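Local coordinates for protein YgiW (Escherichia coli, PDB 1NNX), which is of unknown function but belongs to the bacterial OB-fold (BOF) family and, made with a signal peptide, probably works in the periplasm, at residues A[25-30]-A[59-64]; A[38-43]-A[88-93]; A[44-49]-A[82-87]; A[65-70]-A[98-103]. All coordinates share one frame; numbering follows the deposited sequence. Where two conformers were deposited one is given.

Contact 1 (A[25-30]-A[59-64]); sequences VTTVES and DASGTI. With SO4 (sulfate ion), chain B.
The contact is a helix start held by side chains of a turn: V28 and E29, in the first turn of the short helix 28-31, meet D59 and S61 of the tight turn that leads into strand 62-67. At the beginning of a helix the backbone N-H groups have no carbonyl of an earlier turn to bind, and here two of them are taken up by side chains from the turn. V28 N gives a straight bond to D59 OD2 (2.9 Å, 166°), reaching that oxygen on its syn side but well out of the carboxylate plane. E29 N bonds S61 OG at 2.9 Å. T27, at the N-cap position, shares a hydroxyl-hydroxyl hydrogen bond with S30 (OG1 to OG).

Inside the type I turn from D59 to G62, D59 OD1 accepts from S61 OG (2.7 Å) and from S61 N, the latter an Asx turn. D59 CG lies between its backbone N and carbonyl carbon (chi1 74°), which folds the carboxylate back over the turn. G62 follows with a backbone that would jam a CB against the preceding carbonyl oxygen, hence a glycine. V28 brings the apolar part: its CG1 packs on I64 CB at 3.7 Å. A sulfate, probably from the crystallisation liquor, is bound by T63 N and OG1 and by K32, which in the conformer given for E29 also forms a salt bridge with that residue.

V28 and I64 both pack on F57 of strand 54-59, while T26, just ahead of the helix, pairs through its backbone with T41 of strand 38-51.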
loop_
_atom_site.group_PDB
_atom_site.type_symbol
_atom_site.label_atom_id
_atom_site.label_comp_id
_atom_site.label_asym_id
_atom_site.label_seq_id
_atom_site.Cartn_x
_atom_site.Cartn_y
_atom_site.Cartn_z
ATOM N N VAL A 25 -9.086 0.976 -8.009
ATOM C CA VAL A 25 -8.674 0.794 -6.610
ATOM C C VAL A 25 -8.930 -0.658 -6.298
ATOM O O VAL A 25 -10.075 -1.112 -6.469
ATOM C CB VAL A 25 -9.482 1.657 -5.640
ATOM C CG1 VAL A 25 -9.095 1.328 -4.181
ATOM C CG2 VAL A 25 -9.204 3.131 -5.939
ATOM N N THR A 26 -7.937 -1.399 -5.844
ATOM C CA THR A 26 -8.021 -2.810 -5.551
ATOM C C THR A 26 -8.217 -3.025 -4.066
ATOM O O THR A 26 -7.701 -2.283 -3.239
ATOM C CB THR A 26 -6.709 -3.475 -5.996
ATOM O OG1 THR A 26 -6.524 -3.282 -7.426
ATOM C CG2 THR A 26 -6.626 -5.000 -5.621
ATOM N N THR A 27 -8.916 -4.080 -3.688
ATOM C CA THR A 27 -9.106 -4.333 -2.265
ATOM C C THR A 27 -7.840 -4.960 -1.677
ATOM O O THR A 27 -7.062 -5.619 -2.388
ATOM C CB THR A 27 -10.287 -5.343 -2.026
ATOM O OG1 THR A 27 -9.930 -6.592 -2.583
ATOM C CG2 THR A 27 -11.596 -4.801 -2.671
ATOM N N VAL A 28 -7.631 -4.678 -0.382
ATOM C CA VAL A 28 -6.466 -5.276 0.315
ATOM C C VAL A 28 -6.443 -6.802 0.209
ATOM O O VAL A 28 -5.435 -7.385 -0.137
ATOM C CB VAL A 28 -6.440 -4.898 1.777
ATOM C CG1 VAL A 28 -5.433 -5.829 2.527
ATOM C CG2 VAL A 28 -5.998 -3.429 1.894
ATOM N N GLU A 29 -7.608 -7.432 0.414
ATOM C CA GLU A 29 -7.659 -8.872 0.351
ATOM C C GLU A 29 -7.276 -9.427 -0.996
ATOM O O GLU A 29 -6.505 -10.402 -1.089
ATOM C CB GLU A 29 -8.884 -9.539 1.043
ATOM C CG GLU A 29 -8.667 -11.093 1.452
ATOM C CD GLU A 29 -7.617 -11.276 2.516
ATOM O OE1 GLU A 29 -7.048 -12.388 2.590
ATOM O OE2 GLU A 29 -7.372 -10.313 3.285
ATOM N N SER A 30 -7.730 -8.801 -2.097
ATOM C CA SER A 30 -7.333 -9.307 -3.362
ATOM C C SER A 30 -5.872 -8.973 -3.743
ATOM O O SER A 30 -5.248 -9.719 -4.473
ATOM C CB SER A 30 -8.310 -8.887 -4.482
ATOM O OG SER A 30 -8.238 -7.522 -4.750
ATOM N N ASP A 59 -8.363 -1.934 5.120
ATOM C CA ASP A 59 -9.574 -1.493 4.364
ATOM C C ASP A 59 -10.658 -2.463 4.819
ATOM O O ASP A 59 -10.468 -3.329 5.672
ATOM C CB ASP A 59 -9.427 -1.374 2.834
ATOM C CG ASP A 59 -9.374 -2.666 2.078
ATOM O OD1 ASP A 59 -9.508 -3.748 2.683
ATOM O OD2 ASP A 59 -9.212 -2.578 0.828
ATOM N N ALA A 60 -11.870 -2.289 4.276
ATOM C CA ALA A 60 -12.932 -3.183 4.703
ATOM C C ALA A 60 -12.722 -4.689 4.466
ATOM O O ALA A 60 -13.398 -5.513 5.091
ATOM C CB ALA A 60 -14.211 -2.760 4.010
ATOM N N SER A 61 -11.833 -5.064 3.558
ATOM C CA SER A 61 -11.579 -6.442 3.248
ATOM C C SER A 61 -10.458 -7.135 4.018
ATOM O O SER A 61 -10.398 -8.343 4.013
ATOM C CB SER A 61 -11.295 -6.587 1.761
ATOM O OG SER A 61 -9.988 -6.052 1.381
ATOM N N GLY A 62 -9.579 -6.372 4.663
ATOM C CA GLY A 62 -8.455 -7.014 5.339
ATOM C C GLY A 62 -7.344 -6.026 5.615
ATOM O O GLY A 62 -7.500 -4.802 5.449
ATOM N N THR A 63 -6.237 -6.553 6.119
ATOM C CA THR A 63 -5.066 -5.688 6.428
ATOM C C THR A 63 -3.843 -6.234 5.728
ATOM O O THR A 63 -3.752 -7.440 5.363
ATOM C CB THR A 63 -4.746 -5.621 7.939
ATOM O OG1 THR A 63 -4.375 -6.939 8.420
ATOM C CG2 THR A 63 -5.930 -5.037 8.728
ATOM N N ILE A 64 -2.874 -5.346 5.483
ATOM C CA ILE A 64 -1.655 -5.747 4.815
ATOM C C ILE A 64 -0.577 -4.806 5.306
ATOM O O ILE A 64 -0.855 -3.614 5.643
ATOM C CB ILE A 64 -1.793 -5.651 3.273
ATOM C CG1 ILE A 64 -0.578 -6.305 2.601
ATOM C CG2 ILE A 64 -2.007 -4.168 2.801
ATOM C CD1 ILE A 64 -0.771 -6.423 1.056
HETATM S S SO4 B . -6.462 -9.926 7.719
HETATM O O1 SO4 B . -6.650 -8.820 8.671
HETATM O O2 SO4 B . -7.629 -10.825 7.857
HETATM O O3 SO4 B . -6.353 -9.489 6.319
HETATM O O4 SO4 B . -5.188 -10.609 8.103
HETATM O O HOH W 1 -8.311 -0.752 -1.114
#

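Contact 2 (A[38-43]-A[88-93]); sequences TWVTLR and GEVDKD
W39 and V40 pair with G88 and E89 where the first strand of the OB fold, 38-51, meets strand 84-93, the antiparallel junction that joins the two ends of the strand order. The short axes come within 4.5 Å at 121° to each other; the strands cross steeply here, and their pairing continues towards G44 and V84. V40 and G88 form a hydrogen-bonded pair, with V40 N to G88 O at 2.9 Å and G88 N to V40 O at 3.1 Å; V90 N adds a bond to T38 O (2.8 Å). W39 and E89 between them are a non-hydrogen-bonded pair.

The indole of W39 folds over the neighbouring strand. With CG anti to the backbone N (chi1 -177°) the ring reaches across G88, whose bare CA lies under it in a CH-pi contact, 4.1 Å from the centroid of the six-membered ring. G88 O sits over the ring too, offset toward the rim. E89 approaches differently: OE2 lies at the ring edge, 3.6 Å from CZ3, and the carboxylate plane is turned 73° from the ring. On the reverse face of the sheet, V40 CG1, in the conformer given, meets V90 CG2 at 3.9 Å, and both beta-branched valines pack on I99.

An acidic oxygen at the indole edge faces the weakly positive ring hydrogens, so the approach of E89 OE2 is probably mildly attractive.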
loop_
_atom_site.group_PDB
_atom_site.type_symbol
_atom_site.label_atom_id
_atom_site.label_comp_id
_atom_site.label_asym_id
_atom_site.label_seq_id
_atom_site.Cartn_x
_atom_site.Cartn_y
_atom_site.Cartn_z
ATOM N N THR A 38 3.585 -6.188 -8.974
ATOM C CA THR A 38 2.367 -5.720 -9.598
ATOM C C THR A 38 2.032 -4.349 -8.998
ATOM O O THR A 38 1.928 -4.247 -7.779
ATOM C CB THR A 38 1.196 -6.686 -9.297
ATOM O OG1 THR A 38 1.494 -7.980 -9.847
ATOM C CG2 THR A 38 -0.086 -6.165 -9.913
ATOM N N TRP A 39 1.749 -3.363 -9.849
ATOM C CA TRP A 39 1.350 -2.022 -9.421
ATOM C C TRP A 39 -0.102 -2.019 -8.962
ATOM O O TRP A 39 -1.007 -2.553 -9.682
ATOM C CB TRP A 39 1.516 -1.051 -10.582
ATOM C CG TRP A 39 1.198 0.333 -10.216
ATOM C CD1 TRP A 39 0.047 0.994 -10.467
ATOM C CD2 TRP A 39 2.074 1.259 -9.568
ATOM N NE1 TRP A 39 0.139 2.278 -10.001
ATOM C CE2 TRP A 39 1.370 2.473 -9.445
ATOM C CE3 TRP A 39 3.388 1.184 -9.079
ATOM C CZ2 TRP A 39 1.939 3.628 -8.860
ATOM C CZ3 TRP A 39 3.967 2.363 -8.472
ATOM C CH2 TRP A 39 3.222 3.546 -8.383
ATOM N N VAL A 40 -0.361 -1.458 -7.790
ATOM C CA VAL A 40 -1.726 -1.386 -7.233
ATOM C C VAL A 40 -1.995 -0.029 -6.600
ATOM O O VAL A 40 -1.065 0.677 -6.182
ATOM C CB VAL A 40 -1.906 -2.216 -5.816
ATOM C CG1 VAL A 40 -0.651 -2.348 -5.023
ATOM C CG2 VAL A 40 -2.720 -1.347 -4.704
ATOM N N THR A 41 -3.251 0.322 -6.461
ATOM C CA THR A 41 -3.739 1.465 -5.768
ATOM C C THR A 41 -4.734 0.908 -4.749
ATOM O O THR A 41 -5.612 0.093 -5.081
ATOM C CB THR A 41 -4.494 2.451 -6.692
ATOM O OG1 THR A 41 -3.640 2.915 -7.758
ATOM C CG2 THR A 41 -5.045 3.589 -5.881
ATOM N N LEU A 42 -4.620 1.287 -3.487
ATOM C CA LEU A 42 -5.511 0.869 -2.403
ATOM C C LEU A 42 -6.022 2.082 -1.656
ATOM O O LEU A 42 -5.349 3.157 -1.640
ATOM C CB LEU A 42 -4.744 -0.047 -1.403
ATOM C CG LEU A 42 -4.072 -1.250 -2.046
ATOM C CD1 LEU A 42 -3.165 -1.885 -0.939
ATOM C CD2 LEU A 42 -5.025 -2.213 -2.587
ATOM N N ARG A 43 -7.165 1.953 -1.004
ATOM C CA ARG A 43 -7.678 3.016 -0.200
ATOM C C ARG A 43 -8.069 2.470 1.150
ATOM O O ARG A 43 -8.666 1.384 1.238
ATOM C CB ARG A 43 -8.896 3.701 -0.856
ATOM C CG ARG A 43 -8.467 4.641 -1.958
ATOM C CD ARG A 43 -9.714 5.380 -2.577
ATOM N NE ARG A 43 -9.306 6.462 -3.461
ATOM C CZ ARG A 43 -9.977 7.604 -3.564
ATOM N NH1 ARG A 43 -11.062 7.792 -2.826
ATOM N NH2 ARG A 43 -9.596 8.531 -4.425
ATOM N N GLY A 88 1.646 1.775 -5.175
ATOM C CA GLY A 88 2.963 1.155 -5.094
ATOM C C GLY A 88 2.911 -0.234 -5.648
ATOM O O GLY A 88 1.939 -0.593 -6.326
ATOM N N GLU A 89 3.929 -1.005 -5.348
ATOM C CA GLU A 89 4.024 -2.381 -5.878
ATOM C C GLU A 89 3.815 -3.439 -4.868
ATOM O O GLU A 89 4.294 -3.339 -3.740
ATOM C CB GLU A 89 5.411 -2.654 -6.453
ATOM C CG GLU A 89 5.851 -1.679 -7.527
ATOM C CD GLU A 89 6.546 -0.473 -7.004
ATOM O OE1 GLU A 89 6.780 -0.379 -5.781
ATOM O OE2 GLU A 89 6.867 0.385 -7.843
ATOM N N VAL A 90 3.085 -4.472 -5.281
ATOM C CA VAL A 90 2.924 -5.652 -4.422
ATOM C C VAL A 90 4.325 -6.304 -4.400
ATOM O O VAL A 90 4.931 -6.509 -5.450
ATOM C CB VAL A 90 1.876 -6.656 -5.048
ATOM C CG1 VAL A 90 1.954 -8.046 -4.308
ATOM C CG2 VAL A 90 0.493 -6.118 -4.844
ATOM N N ASP A 91 4.871 -6.549 -3.208
ATOM C CA ASP A 91 6.194 -7.184 -3.014
ATOM C C ASP A 91 5.851 -8.475 -2.301
ATOM O O ASP A 91 5.555 -8.486 -1.105
ATOM C CB ASP A 91 7.037 -6.315 -2.058
ATOM C CG ASP A 91 8.503 -6.628 -2.110
ATOM O OD1 ASP A 91 8.879 -7.550 -2.853
ATOM O OD2 ASP A 91 9.280 -5.932 -1.412
ATOM N N LYS A 92 5.955 -9.579 -3.024
ATOM C CA LYS A 92 5.557 -10.861 -2.472
ATOM C C LYS A 92 6.692 -11.797 -2.555
ATOM O O LYS A 92 7.291 -11.972 -3.605
ATOM C CB LYS A 92 4.398 -11.428 -3.285
ATOM C CG LYS A 92 3.746 -12.674 -2.690
ATOM C CD LYS A 92 2.826 -13.337 -3.712
ATOM C CE LYS A 92 1.364 -13.096 -3.409
ATOM N NZ LYS A 92 0.471 -13.745 -4.469
ATOM N N ASP A 93 6.973 -12.404 -1.407
ATOM C CA ASP A 93 8.046 -13.396 -1.264
ATOM C C ASP A 93 7.451 -14.653 -0.678
ATOM O O ASP A 93 6.313 -14.689 -0.363
ATOM C CB ASP A 93 9.110 -12.850 -0.327
ATOM C CG ASP A 93 10.034 -11.896 -1.020
ATOM O OD1 ASP A 93 9.574 -11.211 -1.963
ATOM O OD2 ASP A 93 11.215 -11.819 -0.626
#

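Contact 3 (A[44-49]-A[82-87]); sequences GNIVER and DTVEIQ
G44 meets V84 as an antiparallel hydrogen-bonded pair and is held by two backbone bonds: G44 N to V84 O at 3.0 Å and V84 N to G44 O at 2.8 Å. G44 adopts an extended but glycine-like conformation (173°/-148°) and has no side chain to press on its partner. V84, a beta-branched residue well suited to a strand, instead lays CG2 over the G44 carbonyl, 3.5 Å from its oxygen; it points inward and also packs on V78. T83 adds a CA-H...O contact to the same oxygen.

The pair continues the junction of strand 38-51 with strand 84-93, near the point where the second of these begins. In the OB fold the first strand is long and curved enough to pair on both sides, and N45 next door already bonds K58 of strand 54-59 through its backbone.

N45 reaches back past this pairing with its amide. CG sits anti to the carbonyl carbon (chi1 -59°), which brings ND2 to 2.7 Å from D82 O and lets it make a weak hydrogen bond to P80 O. Its OD1 accepts from a water, 2.7 Å away, that also bonds T83 OG1. A second water links I46 N to D82 O, taking over where direct backbone pairing has stopped.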
loop_
_atom_site.group_PDB
_atom_site.type_symbol
_atom_site.label_atom_id
_atom_site.label_comp_id
_atom_site.label_asym_id
_atom_site.label_seq_id
_atom_site.Cartn_x
_atom_site.Cartn_y
_atom_site.Cartn_z
ATOM N N GLY A 44 -7.703 3.171 2.221
ATOM C CA GLY A 44 -8.019 2.664 3.531
ATOM C C GLY A 44 -7.358 3.519 4.562
ATOM O O GLY A 44 -7.241 4.726 4.395
ATOM N N ASN A 45 -6.994 2.887 5.646
ATOM C CA ASN A 45 -6.405 3.602 6.769
ATOM C C ASN A 45 -5.121 2.965 7.256
ATOM O O ASN A 45 -4.983 1.708 7.297
ATOM C CB ASN A 45 -7.430 3.601 7.917
ATOM C CG ASN A 45 -8.776 4.285 7.498
ATOM O OD1 ASN A 45 -9.614 3.634 6.908
ATOM N ND2 ASN A 45 -8.916 5.540 7.730
ATOM N N ILE A 46 -4.168 3.827 7.622
ATOM C CA ILE A 46 -2.914 3.351 8.241
ATOM C C ILE A 46 -3.277 3.297 9.752
ATOM O O ILE A 46 -3.585 4.352 10.350
ATOM C CB ILE A 46 -1.765 4.332 8.011
ATOM C CG1 ILE A 46 -1.336 4.314 6.501
ATOM C CG2 ILE A 46 -0.474 3.754 8.693
ATOM C CD1 ILE A 46 -0.736 3.044 5.915
ATOM N N VAL A 47 -3.262 2.110 10.333
ATOM C CA VAL A 47 -3.702 1.942 11.726
ATOM C C VAL A 47 -2.635 1.667 12.757
ATOM O O VAL A 47 -2.960 1.764 13.930
ATOM C CB VAL A 47 -4.817 0.866 11.814
ATOM C CG1 VAL A 47 -5.981 1.274 10.904
ATOM C CG2 VAL A 47 -4.331 -0.509 11.370
ATOM N N GLU A 48 -1.397 1.366 12.353
ATOM C CA GLU A 48 -0.321 1.098 13.330
ATOM C C GLU A 48 1.004 1.134 12.620
ATOM O O GLU A 48 1.126 0.806 11.412
ATOM C CB GLU A 48 -0.579 -0.273 13.970
ATOM C CG GLU A 48 0.404 -0.703 15.036
ATOM C CD GLU A 48 0.054 -2.062 15.647
ATOM O OE1 GLU A 48 -0.222 -3.038 14.897
ATOM O OE2 GLU A 48 0.099 -2.151 16.892
ATOM N N ARG A 49 2.028 1.590 13.349
ATOM C CA ARG A 49 3.374 1.547 12.814
ATOM C C ARG A 49 3.999 0.308 13.475
ATOM O O ARG A 49 3.964 0.163 14.714
ATOM C CB ARG A 49 4.139 2.817 13.223
ATOM C CG ARG A 49 5.575 2.804 12.716
ATOM C CD ARG A 49 6.190 4.167 12.908
ATOM N NE ARG A 49 7.436 4.295 12.159
ATOM C CZ ARG A 49 8.107 5.436 12.058
ATOM N NH1 ARG A 49 7.660 6.507 12.659
ATOM N NH2 ARG A 49 9.202 5.514 11.323
ATOM N N ASP A 82 -7.834 9.088 9.141
ATOM C CA ASP A 82 -7.741 9.596 7.802
ATOM C C ASP A 82 -7.838 8.531 6.750
ATOM O O ASP A 82 -7.198 7.490 6.855
ATOM C CB ASP A 82 -6.424 10.304 7.626
ATOM C CG ASP A 82 -6.298 11.511 8.540
ATOM O OD1 ASP A 82 -5.177 11.788 9.002
ATOM O OD2 ASP A 82 -7.331 12.185 8.780
ATOM N N THR A 83 -8.710 8.739 5.790
ATOM C CA THR A 83 -8.725 7.804 4.674
ATOM C C THR A 83 -7.593 8.256 3.787
ATOM O O THR A 83 -7.400 9.457 3.498
ATOM C CB THR A 83 -10.004 7.882 3.861
ATOM O OG1 THR A 83 -11.103 7.588 4.716
ATOM C CG2 THR A 83 -9.915 6.912 2.655
ATOM N N VAL A 84 -6.797 7.290 3.351
ATOM C CA VAL A 84 -5.675 7.593 2.444
ATOM C C VAL A 84 -5.663 6.702 1.234
ATOM O O VAL A 84 -6.255 5.563 1.237
ATOM C CB VAL A 84 -4.246 7.420 3.113
ATOM C CG1 VAL A 84 -4.077 8.451 4.238
ATOM C CG2 VAL A 84 -4.053 6.000 3.613
ATOM N N GLU A 85 -5.109 7.226 0.165
ATOM C CA GLU A 85 -4.939 6.437 -1.012
ATOM C C GLU A 85 -3.411 6.141 -1.140
ATOM O O GLU A 85 -2.580 7.075 -1.079
ATOM C CB GLU A 85 -5.429 7.015 -2.347
ATOM C CG GLU A 85 -5.201 6.148 -3.605
ATOM C CD GLU A 85 -5.706 6.825 -4.867
ATOM O OE1 GLU A 85 -6.930 6.727 -5.101
ATOM O OE2 GLU A 85 -4.877 7.457 -5.569
ATOM N N ILE A 86 -3.021 4.895 -1.335
ATOM C CA ILE A 86 -1.627 4.541 -1.544
ATOM C C ILE A 86 -1.463 3.888 -2.889
ATOM O O ILE A 86 -2.381 3.219 -3.383
ATOM C CB ILE A 86 -1.046 3.612 -0.456
ATOM C CG1 ILE A 86 -1.860 2.295 -0.322
ATOM C CG2 ILE A 86 -0.998 4.395 0.901
ATOM C CD1 ILE A 86 -1.313 1.313 0.712
ATOM N N GLN A 87 -0.333 4.132 -3.531
ATOM C CA GLN A 87 0.018 3.527 -4.800
ATOM C C GLN A 87 1.414 2.959 -4.644
ATOM O O GLN A 87 2.289 3.618 -4.047
ATOM C CB GLN A 87 -0.017 4.531 -5.964
ATOM C CG GLN A 87 -1.394 5.163 -6.145
ATOM C CD GLN A 87 -1.509 6.055 -7.386
ATOM O OE1 GLN A 87 -2.434 6.874 -7.484
ATOM N NE2 GLN A 87 -0.605 5.896 -8.320
HETATM O O HOH W 2 -11.471 4.603 5.222
HETATM O O HOH W 3 -4.955 6.585 7.792
#

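Contact 4 (A[65-70]-A[98-103]); sequences NVDIDH and EIDVKQ
V66 and I99 lie side by side at the apolar centre, pointing the same way into the interior, with V66 CG1 3.8 Å from I99 CB. V101, two residues on and on the same side, comes next: its CG2 lies within 3.8 Å of V66 CB and also approaches I68, whose side chain runs alongside it. The CG1 of V66 stands anti to its carbonyl carbon (chi1 -59°), and this turns the methyl towards I99. Branched residues of this kind suit extended strands, and here they fill the interior side of the sheet.

Between the strands runs a parallel backbone ladder, in which D67 binds through both its N-H and its carbonyl. D67 N donates to I99 O (2.8 Å, 170°) and V101 N donates to D67 O (2.9 Å); I99 N to N65 O, at 3.1 Å, extends the ladder backwards. Past its end a water takes over, donating to D67 O and to V101 O (2.7 Å) and accepting from D69 N.

The opposite face of the ladder is acidic. D67, E98 and D100 all project there, joined by D91 of the adjoining strand. E98 and D100 each have two conformers, so exact spacings are doubtful, but this crowding of carboxylates would probably raise the proton affinity of some.

Strand 62-67 is paired on its other edge with strand 54-59, V66 bonding Y55, and strand 96-106 with strand 84-93, where K102 and Q103 face Q87 in a classic beta bulge; I46 and I86 close over V66 from within.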
loop_
_atom_site.group_PDB
_atom_site.type_symbol
_atom_site.label_atom_id
_atom_site.label_comp_id
_atom_site.label_asym_id
_atom_site.label_seq_id
_atom_site.Cartn_x
_atom_site.Cartn_y
_atom_site.Cartn_z
ATOM N N ASN A 65 0.651 -5.300 5.324
ATOM C CA ASN A 65 1.746 -4.427 5.760
ATOM C C ASN A 65 2.220 -3.592 4.566
ATOM O O ASN A 65 2.243 -4.090 3.445
ATOM C CB ASN A 65 2.928 -5.272 6.295
ATOM C CG ASN A 65 2.571 -6.013 7.554
ATOM O OD1 ASN A 65 1.678 -5.599 8.316
ATOM N ND2 ASN A 65 3.305 -7.115 7.813
ATOM N N VAL A 66 2.570 -2.341 4.824
ATOM C CA VAL A 66 3.026 -1.437 3.776
ATOM C C VAL A 66 4.342 -0.759 4.210
ATOM O O VAL A 66 4.556 -0.432 5.396
ATOM C CB VAL A 66 1.964 -0.376 3.410
ATOM C CG1 VAL A 66 0.646 -1.105 2.931
ATOM C CG2 VAL A 66 1.609 0.538 4.575
ATOM N N ASP A 67 5.247 -0.630 3.262
ATOM C CA ASP A 67 6.547 0.034 3.529
ATOM C C ASP A 67 6.476 1.446 2.998
ATOM O O ASP A 67 6.322 1.639 1.802
ATOM C CB ASP A 67 7.670 -0.751 2.839
ATOM C CG ASP A 67 9.067 -0.069 2.939
ATOM O OD1 ASP A 67 10.065 -0.798 2.725
ATOM O OD2 ASP A 67 9.186 1.157 3.195
ATOM N N ILE A 68 6.588 2.423 3.895
ATOM C CA ILE A 68 6.501 3.858 3.553
ATOM C C ILE A 68 7.777 4.555 4.052
ATOM O O ILE A 68 7.963 4.670 5.253
ATOM C CB ILE A 68 5.318 4.511 4.220
ATOM C CG1 ILE A 68 4.012 3.780 3.828
ATOM C CG2 ILE A 68 5.240 5.928 3.768
ATOM C CD1 ILE A 68 2.774 4.212 4.594
ATOM N N ASP A 69 8.633 4.885 3.110
ATOM C CA ASP A 69 9.897 5.603 3.450
ATOM C C ASP A 69 9.526 6.969 3.959
ATOM O O ASP A 69 8.520 7.588 3.600
ATOM C CB ASP A 69 10.743 5.757 2.198
ATOM C CG ASP A 69 12.140 6.365 2.482
ATOM O OD1 ASP A 69 13.062 5.592 2.858
ATOM O OD2 ASP A 69 12.310 7.609 2.333
ATOM N N HIS A 70 10.403 7.496 4.808
ATOM C CA HIS A 70 10.220 8.807 5.381
ATOM C C HIS A 70 9.899 9.886 4.267
ATOM O O HIS A 70 9.083 10.804 4.468
ATOM C CB HIS A 70 11.531 9.413 5.989
ATOM C CG HIS A 70 11.399 10.823 6.523
ATOM N ND1 HIS A 70 10.868 11.098 7.764
ATOM C CD2 HIS A 70 11.752 12.017 5.989
ATOM C CE1 HIS A 70 10.893 12.402 7.969
ATOM N NE2 HIS A 70 11.422 12.981 6.905
ATOM N N GLU A 98 3.696 -7.450 0.977
ATOM C CA GLU A 98 3.651 -6.100 1.526
ATOM C C GLU A 98 3.473 -5.213 0.279
ATOM O O GLU A 98 3.584 -5.636 -0.870
ATOM C CB GLU A 98 5.033 -5.581 2.023
ATOM C CG GLU A 98 6.170 -5.226 0.930
ATOM C CD GLU A 98 7.530 -4.925 1.582
ATOM O OE1 GLU A 98 8.477 -4.553 0.857
ATOM O OE2 GLU A 98 7.642 -5.068 2.825
ATOM N N ILE A 99 3.118 -3.984 0.513
ATOM C CA ILE A 99 3.074 -3.006 -0.570
ATOM C C ILE A 99 4.255 -2.042 -0.396
ATOM O O ILE A 99 4.430 -1.490 0.711
ATOM C CB ILE A 99 1.794 -2.129 -0.530
ATOM C CG1 ILE A 99 0.533 -2.997 -0.516
ATOM C CG2 ILE A 99 1.791 -1.165 -1.774
ATOM C CD1 ILE A 99 0.499 -3.926 -1.732
ATOM N N ASP A 100 5.058 -1.841 -1.440
ATOM C CA ASP A 100 6.180 -0.840 -1.341
ATOM C C ASP A 100 5.538 0.422 -1.845
ATOM O O ASP A 100 5.281 0.535 -3.038
ATOM C CB ASP A 100 7.248 -1.454 -2.266
ATOM C CG ASP A 100 7.847 -2.782 -1.706
ATOM O OD1 ASP A 100 7.855 -2.983 -0.472
ATOM O OD2 ASP A 100 8.319 -3.574 -2.538
ATOM N N VAL A 101 5.302 1.369 -0.949
ATOM C CA VAL A 101 4.546 2.555 -1.316
ATOM C C VAL A 101 5.325 3.648 -2.022
ATOM O O VAL A 101 6.359 4.138 -1.488
ATOM C CB VAL A 101 3.838 3.109 -0.046
ATOM C CG1 VAL A 101 3.085 4.379 -0.397
ATOM C CG2 VAL A 101 2.906 2.003 0.578
ATOM N N LYS A 102 4.837 4.064 -3.189
ATOM C CA LYS A 102 5.493 5.194 -3.903
ATOM C C LYS A 102 4.830 6.518 -3.595
ATOM O O LYS A 102 5.451 7.571 -3.701
ATOM C CB LYS A 102 5.410 4.997 -5.421
ATOM C CG LYS A 102 6.336 3.964 -5.964
ATOM C CD LYS A 102 7.825 4.488 -5.869
ATOM C CE LYS A 102 8.791 3.622 -6.654
ATOM N NZ LYS A 102 10.237 4.083 -6.417
ATOM N N GLN A 103 3.558 6.497 -3.213
ATOM C CA GLN A 103 2.802 7.695 -2.983
ATOM C C GLN A 103 1.675 7.465 -2.004
ATOM O O GLN A 103 0.976 6.447 -2.062
ATOM C CB GLN A 103 2.312 8.462 -4.220
ATOM C CG GLN A 103 1.380 9.704 -3.941
ATOM C CD GLN A 103 1.274 10.687 -5.062
ATOM O OE1 GLN A 103 1.744 10.464 -6.158
ATOM N NE2 GLN A 103 0.648 11.819 -4.771
HETATM O O HOH W 4 8.227 3.874 0.432
#

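In the fold
Contacts 2 and 3 close the five-stranded OB-fold sheet: they are successive parts of one junction, their centres about 14 Å apart, bridged by the I86 N to L42 O bond and the R43-E85 salt bridge. Contact 4 supplies the parallel pairing; it meets contact 2 through D91 and E98, with centres about 9 Å apart, and contact 3 through Q87. Contact 1 attaches the helix. It touches contact 2, centres about 11 Å apart, where T26 N lies 2.9 Å from T41 O, a probable hydrogen bond, and contact 4 where I64 CD1 is 4.0 Å from I99 CD1. The function is unknown, and no site is assigned to these contacts; the sulfate at contact 1 probably comes from the crystallisation liquor.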